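Local atomic coordinates of formylmethanofuran--tetrahydromethanopterin formyltransferase (Methanosarcina barkeri, PDB entry 1M5S), a protein that catalyses the reversible transfer of a formyl group from formylmethanofuran to tetrahydromethanopterin, an early step in methanogenesis from carbon dioxide. Residues F16-A21 / G160-N165; C50-G55 / V74-F79; F79-L84 / I155-G160; I194-G199 / V248-D253. All coordinates share one frame; numbering follows the deposited sequence.

Interaction 1 (F16-A21 / G160-N165); sequences FPIKIA and GIAGGN
With CG1 of Ile-18 turned trans to the backbone N (chi1 -161°), its CG2 branch is left over Ala-162, where it meets CB at 3.6 Å. Ile-20 holds CG1 trans to its own carbonyl carbon, and the extended chain carries CD1 to 3.8 Å from the CA of Gly-160, which carries no side chain. These contacts ride on an antiparallel ladder between strands 12-26 and 147-170, whose short local axes make 122° between their N-to-C directions, well off 180°. Phe-16 and Ala-162 form a hydrogen-bonded pair: Phe-16 N to Ala-162 O is 2.8 Å, and Ala-162 N to Phe-16 O is also 2.8 Å. Ile-18 and Gly-160 form the next one. There Gly-160 N reaches Ile-18 O at 2.6 Å, whereas the return bond from Ile-18 N meets Gly-160 O from well above the carbonyl plane (57°), consistent with local twist. Pro-17 occupies the non-hydrogen-bonded position between them, opposite Ile-161, so its missing N-H costs this ladder nothing; its CA makes a CA-H...O contact with Gly-160 O at 3.4 Å. The Phe-16 ring turns an edge to Ala-162 O. All four hydrogen bonds are main-chain, which implies that polar pairing fixes the register while the isoleucine branches contribute apolar packing.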
loop_
_atom_site.group_PDB
_atom_site.type_symbol
_atom_site.label_atom_id
_atom_site.label_comp_id
_atom_site.label_asym_id
_atom_site.label_seq_id
_atom_site.Cartn_x
_atom_site.Cartn_y
_atom_site.Cartn_z
ATOM N N PHE A 16 4.678 -32.032 6.345
ATOM C CA PHE A 16 5.810 -32.492 7.154
ATOM C C PHE A 16 5.832 -31.802 8.522
ATOM O O PHE A 16 5.308 -30.695 8.679
ATOM C CB PHE A 16 7.117 -32.201 6.419
ATOM C CG PHE A 16 7.131 -32.688 4.997
ATOM C CD1 PHE A 16 6.345 -32.072 4.028
ATOM C CD2 PHE A 16 7.922 -33.772 4.628
ATOM C CE1 PHE A 16 6.346 -32.530 2.712
ATOM C CE2 PHE A 16 7.932 -34.238 3.310
ATOM C CZ PHE A 16 7.143 -33.617 2.352
ATOM N N PRO A 17 6.422 -32.456 9.540
ATOM C CA PRO A 17 6.632 -31.744 10.806
ATOM C C PRO A 17 7.746 -30.696 10.687
ATOM O O PRO A 17 8.677 -30.839 9.876
ATOM C CB PRO A 17 6.992 -32.865 11.786
ATOM C CG PRO A 17 7.647 -33.893 10.923
ATOM C CD PRO A 17 6.886 -33.854 9.617
ATOM N N ILE A 18 7.584 -29.597 11.417
ATOM C CA ILE A 18 8.596 -28.545 11.446
ATOM C C ILE A 18 8.558 -27.810 12.788
ATOM O O ILE A 18 7.611 -27.968 13.565
ATOM C CB ILE A 18 8.393 -27.550 10.268
ATOM C CG1 ILE A 18 9.679 -26.756 10.026
ATOM C CG2 ILE A 18 7.192 -26.649 10.538
ATOM C CD1 ILE A 18 9.838 -26.223 8.613
ATOM N N LYS A 19 9.647 -27.126 13.121
ATOM C CA LYS A 19 9.679 -26.326 14.335
ATOM C C LYS A 19 9.252 -24.897 14.001
ATOM O O LYS A 19 9.764 -24.294 13.049
ATOM C CB LYS A 19 11.087 -26.335 14.935
ATOM C CG LYS A 19 11.662 -27.729 15.151
ATOM C CD LYS A 19 10.753 -28.576 16.031
ATOM C CE LYS A 19 11.408 -29.904 16.360
ATOM N NZ LYS A 19 10.665 -30.626 17.423
ATOM N N ILE A 20 8.332 -24.362 14.800
ATOM C CA ILE A 20 7.770 -23.035 14.553
ATOM C C ILE A 20 7.894 -22.138 15.785
ATOM O O ILE A 20 7.394 -22.479 16.857
ATOM C CB ILE A 20 6.266 -23.116 14.138
ATOM C CG1 ILE A 20 6.107 -23.927 12.841
ATOM C CG2 ILE A 20 5.711 -21.711 13.913
ATOM C CD1 ILE A 20 4.675 -24.147 12.417
ATOM N N ALA A 21 8.566 -20.997 15.615
ATOM C CA ALA A 21 8.567 -19.929 16.617
ATOM C C ALA A 21 7.611 -18.804 16.201
ATOM O O ALA A 21 7.583 -18.424 15.043
ATOM C CB ALA A 21 9.980 -19.378 16.792
ATOM N N GLY A 160 5.396 -27.946 14.848
ATOM C CA GLY A 160 4.280 -27.582 14.000
ATOM C C GLY A 160 4.273 -28.363 12.709
ATOM O O GLY A 160 4.879 -29.430 12.606
ATOM N N ILE A 161 3.646 -27.781 11.694
ATOM C CA ILE A 161 3.369 -28.478 10.447
ATOM C C ILE A 161 3.689 -27.561 9.275
ATOM O O ILE A 161 3.215 -26.437 9.219
ATOM C CB ILE A 161 1.881 -28.883 10.368
ATOM C CG1 ILE A 161 1.449 -29.589 11.657
ATOM C CG2 ILE A 161 1.649 -29.783 9.172
ATOM C CD1 ILE A 161 -0.040 -29.757 11.793
ATOM N N ALA A 162 4.535 -28.030 8.370
ATOM C CA ALA A 162 4.851 -27.291 7.156
ATOM C C ALA A 162 4.381 -28.069 5.927
ATOM O O ALA A 162 4.405 -29.298 5.925
ATOM C CB ALA A 162 6.343 -27.049 7.075
ATOM N N GLY A 163 3.882 -27.359 4.918
ATOM C CA GLY A 163 3.611 -27.998 3.642
ATOM C C GLY A 163 2.162 -28.343 3.349
ATOM O O GLY A 163 1.890 -28.996 2.341
ATOM N N GLY A 164 1.234 -27.944 4.220
ATOM C CA GLY A 164 -0.175 -27.934 3.832
ATOM C C GLY A 164 -0.378 -27.064 2.594
ATOM O O GLY A 164 0.357 -26.094 2.396
ATOM N N ASN A 165 -1.267 -27.456 1.689
ATOM C CA ASN A 165 -1.366 -26.748 0.418
ATOM C C ASN A 165 -2.619 -27.088 -0.373
ATOM O O ASN A 165 -3.335 -28.035 -0.043
ATOM C CB ASN A 165 -0.120 -27.027 -0.442
ATOM C CG ASN A 165 -0.124 -28.417 -1.052
ATOM O OD1 ASN A 165 -0.701 -28.639 -2.113
ATOM N ND2 ASN A 165 0.535 -29.357 -0.389
#

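Interaction 2 (C50-G55 / V74-F79); sequences CPAEAG and VQICTF
The flat groups that meet between Glu-53 and Cys-77 are peptide units, joined edge to edge by N-H...O bonds, with no ring among them. Cys-77 N stands 2.7 Å from Glu-53 O, and Glu-53 N returns to Cys-77 O at 3.0 Å. The Cys-77 side chain also lies against that first carbonyl: Cys-77 CB is 3.1 Å from Glu-53 O, and chi1 of -53°, which sets SG beside its own backbone N, leaves Cys-77 SG 3.4 Å from Glu-53 O. At the Gly-55/Gln-75 pair both bonds are 3.1 Å, from Gly-55 N to Gln-75 O and from Gln-75 N to Gly-55 O. One face of this antiparallel hairpin carries Ala-54 and Ile-76, CB to CG1 4.1 Å; the other carries Glu-53 and Cys-77, whose CB atoms lie 3.9 Å apart. Both oxygens of the buried Glu-53 carboxylate are bonded beyond the hairpin, to Asn-250 and to Val-47 N. Strand 12-26 continues the sheet past strand 71-78, through backbone bonds such as Ile-76 to Ala-21. Helix 30-41 covers Ala-54 and Val-74, helix 81-95 touches Ala-52 and Thr-78, and Pro-51 packs on Phe-43 of the second subunit.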
loop_
_atom_site.group_PDB
_atom_site.type_symbol
_atom_site.label_atom_id
_atom_site.label_comp_id
_atom_site.label_asym_id
_atom_site.label_seq_id
_atom_site.Cartn_x
_atom_site.Cartn_y
_atom_site.Cartn_z
ATOM N N CYS A 50 16.514 -22.006 1.697
ATOM C CA CYS A 50 16.515 -20.714 2.379
ATOM C C CYS A 50 16.925 -20.932 3.835
ATOM O O CYS A 50 16.743 -22.035 4.368
ATOM C CB CYS A 50 15.118 -20.081 2.337
ATOM S SG CYS A 50 14.634 -19.364 0.739
ATOM N N PRO A 51 17.476 -19.890 4.485
ATOM C CA PRO A 51 17.830 -19.977 5.915
ATOM C C PRO A 51 16.674 -20.440 6.812
ATOM O O PRO A 51 16.895 -21.085 7.842
ATOM C CB PRO A 51 18.293 -18.561 6.262
ATOM C CG PRO A 51 18.828 -18.021 4.962
ATOM C CD PRO A 51 17.945 -18.623 3.886
ATOM N N ALA A 52 15.443 -20.100 6.438
ATOM C CA ALA A 52 14.268 -20.525 7.194
ATOM C C ALA A 52 13.017 -20.514 6.328
ATOM O O ALA A 52 13.077 -20.238 5.126
ATOM C CB ALA A 52 14.065 -19.621 8.410
ATOM N N GLU A 53 11.911 -20.937 6.929
ATOM C CA GLU A 53 10.590 -20.735 6.350
ATOM C C GLU A 53 9.838 -19.783 7.262
ATOM O O GLU A 53 9.617 -20.084 8.434
ATOM C CB GLU A 53 9.834 -22.062 6.259
ATOM C CG GLU A 53 9.873 -22.708 4.889
ATOM C CD GLU A 53 9.400 -24.159 4.906
ATOM O OE1 GLU A 53 8.410 -24.463 5.608
ATOM O OE2 GLU A 53 10.031 -24.996 4.222
ATOM N N ALA A 54 9.440 -18.634 6.730
ATOM C CA ALA A 54 8.878 -17.588 7.568
ATOM C C ALA A 54 7.792 -16.797 6.848
ATOM O O ALA A 54 7.711 -16.786 5.618
ATOM C CB ALA A 54 9.991 -16.657 8.040
ATOM N N GLY A 55 6.956 -16.130 7.628
ATOM C CA GLY A 55 5.933 -15.294 7.038
ATOM C C GLY A 55 5.041 -14.650 8.072
ATOM O O GLY A 55 5.109 -14.947 9.273
ATOM N N VAL A 74 4.462 -13.045 13.460
ATOM C CA VAL A 74 5.193 -13.801 12.452
ATOM C C VAL A 74 5.528 -15.196 12.984
ATOM O O VAL A 74 5.400 -15.461 14.182
ATOM C CB VAL A 74 6.495 -13.073 12.013
ATOM C CG1 VAL A 74 6.148 -11.760 11.308
ATOM C CG2 VAL A 74 7.398 -12.818 13.209
ATOM N N GLN A 75 5.721 -16.124 12.055
ATOM C CA GLN A 75 6.192 -17.455 12.384
ATOM C C GLN A 75 7.490 -17.667 11.638
ATOM O O GLN A 75 7.619 -17.259 10.486
ATOM C CB GLN A 75 5.168 -18.515 11.970
ATOM C CG GLN A 75 3.922 -18.547 12.834
ATOM C CD GLN A 75 2.937 -19.626 12.413
ATOM O OE1 GLN A 75 3.282 -20.546 11.673
ATOM N NE2 GLN A 75 1.708 -19.527 12.912
ATOM N N ILE A 76 8.512 -18.087 12.373
ATOM C CA ILE A 76 9.770 -18.472 11.765
ATOM C C ILE A 76 9.946 -19.961 12.033
ATOM O O ILE A 76 9.670 -20.433 13.135
ATOM C CB ILE A 76 10.942 -17.663 12.353
ATOM C CG1 ILE A 76 10.754 -16.172 12.026
ATOM C CG2 ILE A 76 12.262 -18.152 11.780
ATOM C CD1 ILE A 76 11.534 -15.216 12.929
ATOM N N CYS A 77 10.187 -20.706 10.958
ATOM C CA CYS A 77 10.099 -22.163 10.969
ATOM C C CYS A 77 11.421 -22.764 10.522
ATOM O O CYS A 77 12.078 -22.250 9.606
ATOM C CB CYS A 77 8.999 -22.647 10.014
ATOM S SG CYS A 77 7.360 -21.907 10.244
ATOM N N THR A 78 11.739 -23.929 11.073
ATOM C CA THR A 78 12.964 -24.618 10.701
ATOM C C THR A 78 12.911 -26.072 11.208
ATOM O O THR A 78 12.093 -26.407 12.076
ATOM C CB THR A 78 14.181 -23.841 11.268
ATOM O OG1 THR A 78 15.323 -24.036 10.427
ATOM C CG2 THR A 78 14.481 -24.279 12.675
ATOM N N PHE A 79 13.670 -26.958 10.567
ATOM C CA PHE A 79 13.598 -28.380 10.908
ATOM C C PHE A 79 14.095 -28.700 12.313
ATOM O O PHE A 79 13.372 -29.312 13.095
ATOM C CB PHE A 79 14.344 -29.226 9.871
ATOM C CG PHE A 79 13.519 -29.549 8.657
ATOM C CD1 PHE A 79 12.147 -29.775 8.777
ATOM C CD2 PHE A 79 14.094 -29.563 7.388
ATOM C CE1 PHE A 79 11.353 -30.003 7.652
ATOM C CE2 PHE A 79 13.312 -29.792 6.251
ATOM C CZ PHE A 79 11.936 -30.011 6.385
#

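Interaction 3 (F79-L84 / I155-G160); sequences FKYEAL and IGAIAG
Helix 81-95 settles on strand 147-170 with its first turn, through Tyr-81 and Leu-84, which converge on the methyl of Ala-157. Leu-84 points toward the strand, and with CG trans to the backbone N (chi1 -167°) its CD2 ends 3.7 Å from Ala-157 CB. Tyr-81 comes to the same methyl obliquely, Tyr-81 CE1 to Ala-157 CB 3.9 Å. The two are three positions apart (i, i+3), close to one helical turn, and Tyr-81 comes near with the end of its ring, so both reach one small residue. This is helix-on-sheet packing of an alpha/beta sandwich; no hydrogen bond crosses between these segments, and the modest 144 Å² of buried surface comes from van der Waals contact. The phenol oxygen reaches farther along the strand: Tyr-81 OH lies 3.6 Å from Ile-158 C and 3.8 Å from Ala-159 N, van der Waals distances. The Tyr-81 ring also takes part in cation-pi contacts with Lys-19 and Lys-113. Lys-80 stands at the N-cap position, and its O accepts a backbone bond from Leu-84 N at 3.2 Å. Leu-84 extends the apolar layer to Ala-21 of strand 12-26 and Ile-76 of strand 71-78.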
loop_
_atom_site.group_PDB
_atom_site.type_symbol
_atom_site.label_atom_id
_atom_site.label_comp_id
_atom_site.label_asym_id
_atom_site.label_seq_id
_atom_site.Cartn_x
_atom_site.Cartn_y
_atom_site.Cartn_z
ATOM N N PHE A 79 13.670 -26.958 10.567
ATOM C CA PHE A 79 13.598 -28.380 10.908
ATOM C C PHE A 79 14.095 -28.700 12.313
ATOM O O PHE A 79 13.372 -29.312 13.095
ATOM C CB PHE A 79 14.344 -29.226 9.871
ATOM C CG PHE A 79 13.519 -29.549 8.657
ATOM C CD1 PHE A 79 12.147 -29.775 8.777
ATOM C CD2 PHE A 79 14.094 -29.563 7.388
ATOM C CE1 PHE A 79 11.353 -30.003 7.652
ATOM C CE2 PHE A 79 13.312 -29.792 6.251
ATOM C CZ PHE A 79 11.936 -30.011 6.385
ATOM N N LYS A 80 15.273 -28.192 12.663
ATOM C CA LYS A 80 15.849 -28.427 13.986
ATOM C C LYS A 80 15.733 -27.212 14.915
ATOM O O LYS A 80 15.950 -26.084 14.485
ATOM C CB LYS A 80 17.315 -28.834 13.840
ATOM C CG LYS A 80 17.518 -30.332 13.682
ATOM C CD LYS A 80 18.165 -30.686 12.352
ATOM C CE LYS A 80 18.252 -32.197 12.185
ATOM N NZ LYS A 80 16.930 -32.855 12.424
ATOM N N TYR A 81 15.454 -27.461 16.197
ATOM C CA TYR A 81 15.350 -26.411 17.219
ATOM C C TYR A 81 16.602 -25.535 17.360
ATOM O O TYR A 81 16.513 -24.390 17.805
ATOM C CB TYR A 81 15.044 -27.025 18.587
ATOM C CG TYR A 81 13.575 -27.155 18.935
ATOM C CD1 TYR A 81 12.633 -26.237 18.471
ATOM C CD2 TYR A 81 13.138 -28.174 19.780
ATOM C CE1 TYR A 81 11.281 -26.333 18.850
ATOM C CE2 TYR A 81 11.801 -28.284 20.159
ATOM C CZ TYR A 81 10.878 -27.363 19.694
ATOM O OH TYR A 81 9.562 -27.477 20.089
ATOM N N GLU A 82 17.771 -26.120 17.105
ATOM C CA GLU A 82 19.042 -25.397 17.155
ATOM C C GLU A 82 19.089 -24.307 16.088
ATOM O O GLU A 82 19.503 -23.174 16.357
ATOM C CB GLU A 82 20.207 -26.375 16.950
ATOM C CG GLU A 82 21.571 -25.720 16.700
ATOM C CD GLU A 82 22.637 -26.722 16.262
ATOM O OE1 GLU A 82 22.788 -27.770 16.930
ATOM O OE2 GLU A 82 23.332 -26.459 15.253
ATOM N N ALA A 83 18.686 -24.668 14.875
ATOM C CA ALA A 83 18.644 -23.735 13.757
ATOM C C ALA A 83 17.644 -22.598 13.988
ATOM O O ALA A 83 17.896 -21.459 13.598
ATOM C CB ALA A 83 18.305 -24.484 12.472
ATOM N N LEU A 84 16.544 -22.902 14.673
ATOM C CA LEU A 84 15.488 -21.930 14.947
ATOM C C LEU A 84 15.949 -20.783 15.846
ATOM O O LEU A 84 15.745 -19.616 15.513
ATOM C CB LEU A 84 14.283 -22.626 15.584
ATOM C CG LEU A 84 12.996 -21.800 15.632
ATOM C CD1 LEU A 84 12.697 -21.263 14.236
ATOM C CD2 LEU A 84 11.840 -22.641 16.149
ATOM N N ILE A 155 11.210 -16.226 23.376
ATOM C CA ILE A 155 10.267 -16.524 22.305
ATOM C C ILE A 155 9.987 -18.034 22.251
ATOM O O ILE A 155 10.904 -18.846 22.086
ATOM C CB ILE A 155 10.808 -16.037 20.944
ATOM C CG1 ILE A 155 10.716 -14.515 20.873
ATOM C CG2 ILE A 155 10.016 -16.657 19.797
ATOM C CD1 ILE A 155 11.879 -13.892 20.188
ATOM N N GLY A 156 8.714 -18.391 22.399
ATOM C CA GLY A 156 8.312 -19.787 22.388
ATOM C C GLY A 156 8.321 -20.424 21.013
ATOM O O GLY A 156 8.186 -19.747 19.984
ATOM N N ALA A 157 8.447 -21.747 21.008
ATOM C CA ALA A 157 8.451 -22.537 19.782
ATOM C C ALA A 157 7.774 -23.879 20.052
ATOM O O ALA A 157 7.662 -24.303 21.204
ATOM C CB ALA A 157 9.885 -22.749 19.297
ATOM N N ILE A 158 7.192 -24.464 19.008
ATOM C CA ILE A 158 6.550 -25.772 19.115
ATOM C C ILE A 158 6.865 -26.640 17.904
ATOM O O ILE A 158 7.620 -26.237 17.011
ATOM C CB ILE A 158 5.001 -25.664 19.264
ATOM C CG1 ILE A 158 4.421 -24.715 18.208
ATOM C CG2 ILE A 158 4.633 -25.200 20.664
ATOM C CD1 ILE A 158 3.737 -25.412 17.073
ATOM N N ALA A 159 6.419 -27.892 17.977
ATOM C CA ALA A 159 6.448 -28.811 16.842
ATOM C C ALA A 159 5.195 -28.560 16.008
ATOM O O ALA A 159 4.067 -28.782 16.473
ATOM C CB ALA A 159 6.476 -30.263 17.338
ATOM N N GLY A 160 5.396 -27.946 14.848
ATOM C CA GLY A 160 4.280 -27.582 14.000
ATOM C C GLY A 160 4.273 -28.363 12.709
ATOM O O GLY A 160 4.879 -29.430 12.606
#

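Interaction 4 (I194-G199 / V248-D253); sequences ITPFPG and VINGLD
Ile-194 and Asn-250 form a single antiparallel hydrogen-bonded pair: Ile-194 N to Asn-250 O measures 2.9 Å, and Asn-250 N to Ile-194 O 3.0 Å. Their side chains cross obliquely on the same face of the sheet. Ile-194 takes the crowded position for CG1 (chi1 62°), between backbone N and carbonyl carbon, and thereby lays CG1 3.7 Å from Asn-250 CB. The Val-248 carbonyl, two residues back along the strand, faces a chain leaving the sheet: Thr-195 CA stands 3.3 Å from Val-248 O, and Pro-196 CD 3.4 Å from the same Val-248 O. Proline has no N-H to continue the ladder, and a water takes over, donating to Val-248 O at 2.8 Å and accepting from Phe-197 N at 3.2 Å. Phe-197 also leans its ring obliquely against Val-248. Farther out, helix 173-187 backs Thr-195 and Ile-249, while Phe-197 packs on Thr-98 of the second subunit. The Asn-250 amide is held by both ends, with OD1 accepting from Gly-163 N and ND2 bonded to OE1 of the Glu-53 carboxylate. That arrangement fixes which end is oxygen and which is nitrogen, and the nearby carboxylate would be expected to polarise the amide, strengthening OD1 as an acceptor for the neighbouring strand.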
loop_
_atom_site.group_PDB
_atom_site.type_symbol
_atom_site.label_atom_id
_atom_site.label_comp_id
_atom_site.label_asym_id
_atom_site.label_seq_id
_atom_site.Cartn_x
_atom_site.Cartn_y
_atom_site.Cartn_z
ATOM N N ILE A 194 0.734 -19.469 8.357
ATOM C CA ILE A 194 1.435 -18.568 7.456
ATOM C C ILE A 194 1.524 -19.170 6.052
ATOM O O ILE A 194 1.277 -20.360 5.848
ATOM C CB ILE A 194 2.883 -18.252 7.944
ATOM C CG1 ILE A 194 3.734 -19.531 7.994
ATOM C CG2 ILE A 194 2.843 -17.551 9.287
ATOM C CD1 ILE A 194 5.235 -19.293 7.838
ATOM N N THR A 195 1.869 -18.333 5.084
ATOM C CA THR A 195 2.049 -18.784 3.719
ATOM C C THR A 195 3.391 -18.253 3.205
ATOM O O THR A 195 3.496 -17.095 2.806
ATOM C CB THR A 195 0.884 -18.288 2.809
ATOM O OG1 THR A 195 0.745 -16.868 2.932
ATOM C CG2 THR A 195 -0.440 -18.948 3.208
ATOM N N PRO A 196 4.461 -19.062 3.321
ATOM C CA PRO A 196 5.826 -18.523 3.308
ATOM C C PRO A 196 6.373 -18.098 1.941
ATOM O O PRO A 196 7.422 -17.453 1.861
ATOM C CB PRO A 196 6.656 -19.657 3.922
ATOM C CG PRO A 196 5.872 -20.885 3.612
ATOM C CD PRO A 196 4.445 -20.459 3.794
ATOM N N PHE A 197 5.710 -18.494 0.859
ATOM C CA PHE A 197 6.236 -18.200 -0.472
ATOM C C PHE A 197 6.019 -16.735 -0.861
ATOM O O PHE A 197 5.417 -15.986 -0.097
ATOM C CB PHE A 197 5.621 -19.158 -1.495
ATOM C CG PHE A 197 6.495 -20.346 -1.795
ATOM C CD1 PHE A 197 6.687 -21.343 -0.839
ATOM C CD2 PHE A 197 7.210 -20.415 -2.988
ATOM C CE1 PHE A 197 7.587 -22.382 -1.066
ATOM C CE2 PHE A 197 8.111 -21.450 -3.222
ATOM C CZ PHE A 197 8.302 -22.434 -2.258
ATOM N N PRO A 198 6.651 -16.268 -1.957
ATOM C CA PRO A 198 6.568 -14.838 -2.295
ATOM C C PRO A 198 5.137 -14.361 -2.525
ATOM O O PRO A 198 4.469 -14.798 -3.462
ATOM C CB PRO A 198 7.408 -14.723 -3.562
ATOM C CG PRO A 198 8.371 -15.881 -3.467
ATOM C CD PRO A 198 7.540 -16.983 -2.891
ATOM N N GLY A 199 4.679 -13.460 -1.659
ATOM C CA GLY A 199 3.287 -13.038 -1.680
ATOM C C GLY A 199 2.353 -14.132 -1.197
ATOM O O GLY A 199 1.139 -14.044 -1.380
ATOM N N VAL A 248 1.205 -22.781 -0.337
ATOM C CA VAL A 248 1.760 -23.570 0.762
ATOM C C VAL A 248 1.471 -22.906 2.102
ATOM O O VAL A 248 1.625 -21.698 2.249
ATOM C CB VAL A 248 3.284 -23.756 0.608
ATOM C CG1 VAL A 248 3.841 -24.529 1.791
ATOM C CG2 VAL A 248 3.588 -24.493 -0.681
ATOM N N ILE A 249 1.079 -23.719 3.076
ATOM C CA ILE A 249 0.598 -23.256 4.377
ATOM C C ILE A 249 1.363 -23.994 5.491
ATOM O O ILE A 249 1.398 -25.224 5.511
ATOM C CB ILE A 249 -0.925 -23.546 4.534
ATOM C CG1 ILE A 249 -1.698 -22.927 3.369
ATOM C CG2 ILE A 249 -1.443 -23.017 5.860
ATOM C CD1 ILE A 249 -3.127 -23.370 3.260
ATOM N N ASN A 250 2.102 -23.243 6.305
ATOM C CA ASN A 250 2.655 -23.764 7.554
ATOM C C ASN A 250 1.757 -23.314 8.684
ATOM O O ASN A 250 1.049 -22.320 8.556
ATOM C CB ASN A 250 4.069 -23.238 7.788
ATOM C CG ASN A 250 5.060 -23.758 6.772
ATOM O OD1 ASN A 250 4.684 -24.404 5.794
ATOM N ND2 ASN A 250 6.336 -23.469 6.991
ATOM N N GLY A 251 1.779 -24.040 9.794
ATOM C CA GLY A 251 0.871 -23.719 10.881
ATOM C C GLY A 251 1.170 -24.452 12.173
ATOM O O GLY A 251 1.878 -25.463 12.178
ATOM N N LEU A 252 0.559 -23.979 13.253
ATOM C CA LEU A 252 0.837 -24.474 14.595
ATOM C C LEU A 252 0.251 -25.864 14.849
ATOM O O LEU A 252 0.906 -26.722 15.447
ATOM C CB LEU A 252 0.299 -23.478 15.625
ATOM C CG LEU A 252 0.954 -22.094 15.553
ATOM C CD1 LEU A 252 0.263 -21.130 16.510
ATOM C CD2 LEU A 252 2.438 -22.220 15.875
ATOM N N ASP A 253 -0.984 -26.078 14.404
ATOM C CA ASP A 253 -1.636 -27.376 14.545
ATOM C C ASP A 253 -2.323 -27.805 13.245
ATOM O O ASP A 253 -2.229 -27.117 12.228
ATOM C CB ASP A 253 -2.639 -27.343 15.712
ATOM C CG ASP A 253 -3.645 -26.196 15.609
ATOM O OD1 ASP A 253 -4.021 -25.823 14.487
ATOM O OD2 ASP A 253 -4.123 -25.714 16.655
HETATM O O HOH W 1 2.959 -20.023 0.437
#

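From the N terminus, residues 16-21 open the longest loop, which interaction 1 closes at 160-165. Interactions 2 and 3 are nested inside it and follow each other in series, meeting at Phe-79: interaction 2 closes the hairpin of strands 53-60 and 71-78, then interaction 3 brings the helix that follows onto strand 147-170. Interactions 3 and 1 share Gly-160 on that strand. Interaction 4 comes later and closes its own loop, from residue 194 to 253, without crossing the others. Strand 12-26 lies between strands 71-78 and 147-170, while strand 147-170 also borders 243-251, tying N-terminal elements to the later part of the chain.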